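Local coordinates for transcriptional regulator, LRP/AsnC family (Neisseria meningitidis, PDB 2P5V), which probably binds specific DNA sequences to regulate transcription, as a global regulator of the Lrp/AsnC family, and carries bound calcium ions, at residues G[69-74]-G[113-118]. Sequence-based numbering, arbitrary orientation.
Sequences GLQAFI and QAFFTD
Leu70 and Phe116 exchange two backbone hydrogen bonds, Leu70 N to Phe116 O at 2.9 Å and Phe116 N to Leu70 O at 2.8 Å, and two residues along Ala72 and Ala114 repeat the exchange. In the second pair Ala72 N meets Ala114 O at 2.8 Å in an almost straight bond, 174° at the hydrogen. Three of the acceptors also receive a CA-H...O contact: Phe115 CA reaches Leu70 O, Gln71 CA reaches Ala114 O, and Gln113 CA reaches Ala72 O. Of the non-hydrogen-bonded residues, Gln71 and Phe73 bond by their backbones to Val144 and Ser142, and Gln113 to Leu99 and Ser100.

On the face that carries Gln71, Phe73, Gln113 and Phe115, each glutamine lies alongside a phenylalanine. With CG anti to the backbone N (chi1 179°), Gln71 runs extended over Phe115, its CG 4.1 Å from the ring centroid in a CH-pi contact; Gln113 CG likewise covers a face of Phe73. The two amides are nearly coplanar. Phe102 of the second subunit packs on Phe73 and Gln71. Leu70, Ala72 and Phe116 face the other way, toward Phe122 of helix 119-130.

At the end of the strand pair, beyond Leu70 and Phe116, a water accepts a weak bond from Gly69 N and lies 2.9 Å from Thr117 O, to which it can donate, though other acceptors compete for its protons; Asp118 OD1 caps Ala121 N. Gly69 and Leu70 both oppose Phe116, a classic beta bulge, which ends this central antiparallel strand pair of the alpha/beta sandwich characteristic of Lrp/AsnC ligand-binding domains.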
loop_
_atom_site.group_PDB
_atom_site.type_symbol
_atom_site.label_atom_id
_atom_site.label_comp_id
_atom_site.label_asym_id
_atom_site.label_seq_id
_atom_site.Cartn_x
_atom_site.Cartn_y
_atom_site.Cartn_z
ATOM N N GLY G 69 24.399 -15.518 -9.139
ATOM C CA GLY G 69 23.056 -16.079 -9.198
ATOM C C GLY G 69 21.923 -15.171 -8.745
ATOM O O GLY G 69 20.785 -15.419 -9.088
ATOM N N LEU G 70 22.228 -14.125 -7.977
ATOM C CA LEU G 70 21.206 -13.258 -7.378
ATOM C C LEU G 70 21.157 -11.907 -8.095
ATOM O O LEU G 70 22.098 -11.126 -8.012
ATOM C CB LEU G 70 21.509 -13.028 -5.884
ATOM C CG LEU G 70 20.422 -13.164 -4.806
ATOM C CD1 LEU G 70 20.663 -12.167 -3.645
ATOM C CD2 LEU G 70 19.024 -13.006 -5.373
ATOM N N GLN G 71 20.062 -11.648 -8.806
ATOM C CA GLN G 71 19.814 -10.353 -9.428
ATOM C C GLN G 71 18.695 -9.651 -8.673
ATOM O O GLN G 71 17.573 -10.152 -8.611
ATOM C CB GLN G 71 19.428 -10.513 -10.891
ATOM C CG GLN G 71 19.146 -9.171 -11.578
ATOM C CD GLN G 71 19.023 -9.288 -13.076
ATOM O OE1 GLN G 71 18.834 -10.380 -13.625
ATOM N NE2 GLN G 71 19.121 -8.159 -13.750
ATOM N N ALA G 72 19.015 -8.488 -8.111
ATOM C CA ALA G 72 18.093 -7.734 -7.261
ATOM C C ALA G 72 17.639 -6.438 -7.919
ATOM O O ALA G 72 18.431 -5.739 -8.560
ATOM C CB ALA G 72 18.757 -7.429 -5.918
ATOM N N PHE G 73 16.349 -6.137 -7.769
ATOM C CA PHE G 73 15.824 -4.804 -8.021
ATOM C C PHE G 73 15.551 -4.160 -6.667
ATOM O O PHE G 73 14.699 -4.629 -5.917
ATOM C CB PHE G 73 14.555 -4.889 -8.848
ATOM C CG PHE G 73 14.808 -5.224 -10.282
ATOM C CD1 PHE G 73 14.973 -4.217 -11.216
ATOM C CD2 PHE G 73 14.926 -6.541 -10.691
ATOM C CE1 PHE G 73 15.221 -4.520 -12.547
ATOM C CE2 PHE G 73 15.171 -6.850 -12.019
ATOM C CZ PHE G 73 15.314 -5.842 -12.946
ATOM N N ILE G 74 16.303 -3.116 -6.334
ATOM C CA ILE G 74 16.209 -2.492 -5.009
ATOM C C ILE G 74 15.511 -1.143 -5.115
ATOM O O ILE G 74 15.900 -0.288 -5.911
ATOM C CB ILE G 74 17.589 -2.306 -4.353
ATOM C CG1 ILE G 74 18.380 -3.621 -4.390
ATOM C CG2 ILE G 74 17.436 -1.808 -2.916
ATOM C CD1 ILE G 74 19.856 -3.479 -4.043
ATOM N N GLN G 113 19.415 -1.746 -9.819
ATOM C CA GLN G 113 19.501 -3.112 -10.328
ATOM C C GLN G 113 20.919 -3.590 -10.002
ATOM O O GLN G 113 21.896 -2.925 -10.349
ATOM C CB GLN G 113 19.191 -3.142 -11.833
ATOM C CG GLN G 113 18.859 -4.534 -12.400
ATOM C CD GLN G 113 18.424 -4.525 -13.877
ATOM O OE1 GLN G 113 17.931 -3.520 -14.406
ATOM N NE2 GLN G 113 18.606 -5.659 -14.541
ATOM N N ALA G 114 21.023 -4.710 -9.283
ATOM C CA ALA G 114 22.306 -5.145 -8.711
ATOM C C ALA G 114 22.489 -6.654 -8.757
ATOM O O ALA G 114 21.520 -7.405 -8.768
ATOM C CB ALA G 114 22.440 -4.659 -7.273
ATOM N N PHE G 115 23.747 -7.087 -8.759
ATOM C CA PHE G 115 24.073 -8.501 -8.863
ATOM C C PHE G 115 24.901 -8.985 -7.691
ATOM O O PHE G 115 25.818 -8.295 -7.241
ATOM C CB PHE G 115 24.834 -8.752 -10.153
ATOM C CG PHE G 115 23.951 -9.041 -11.324
ATOM C CD1 PHE G 115 23.508 -10.334 -11.569
ATOM C CD2 PHE G 115 23.571 -8.032 -12.189
ATOM C CE1 PHE G 115 22.707 -10.614 -12.669
ATOM C CE2 PHE G 115 22.763 -8.308 -13.290
ATOM C CZ PHE G 115 22.341 -9.604 -13.528
ATOM N N PHE G 116 24.574 -10.185 -7.210
ATOM C CA PHE G 116 25.271 -10.804 -6.076
ATOM C C PHE G 116 25.382 -12.280 -6.306
ATOM O O PHE G 116 24.655 -12.838 -7.134
ATOM C CB PHE G 116 24.519 -10.529 -4.772
ATOM C CG PHE G 116 24.316 -9.072 -4.505
ATOM C CD1 PHE G 116 25.229 -8.360 -3.741
ATOM C CD2 PHE G 116 23.243 -8.407 -5.059
ATOM C CE1 PHE G 116 25.053 -7.003 -3.522
ATOM C CE2 PHE G 116 23.057 -7.057 -4.842
ATOM C CZ PHE G 116 23.964 -6.351 -4.074
ATOM N N THR G 117 26.312 -12.913 -5.601
ATOM C CA THR G 117 26.483 -14.363 -5.691
ATOM C C THR G 117 25.302 -15.078 -5.057
ATOM O O THR G 117 24.798 -16.060 -5.599
ATOM C CB THR G 117 27.764 -14.850 -4.999
ATOM O OG1 THR G 117 27.724 -14.469 -3.624
ATOM C CG2 THR G 117 29.008 -14.262 -5.662
ATOM N N ASP G 118 24.867 -14.575 -3.908
ATOM C CA ASP G 118 23.780 -15.187 -3.156
ATOM C C ASP G 118 23.225 -14.204 -2.118
ATOM O O ASP G 118 23.649 -13.044 -2.057
ATOM C CB ASP G 118 24.269 -16.488 -2.508
ATOM C CG ASP G 118 25.531 -16.292 -1.677
ATOM O OD1 ASP G 118 25.663 -15.253 -1.000
ATOM O OD2 ASP G 118 26.393 -17.185 -1.711
HETATM O O HOH W 1 25.322 -17.860 -7.848
#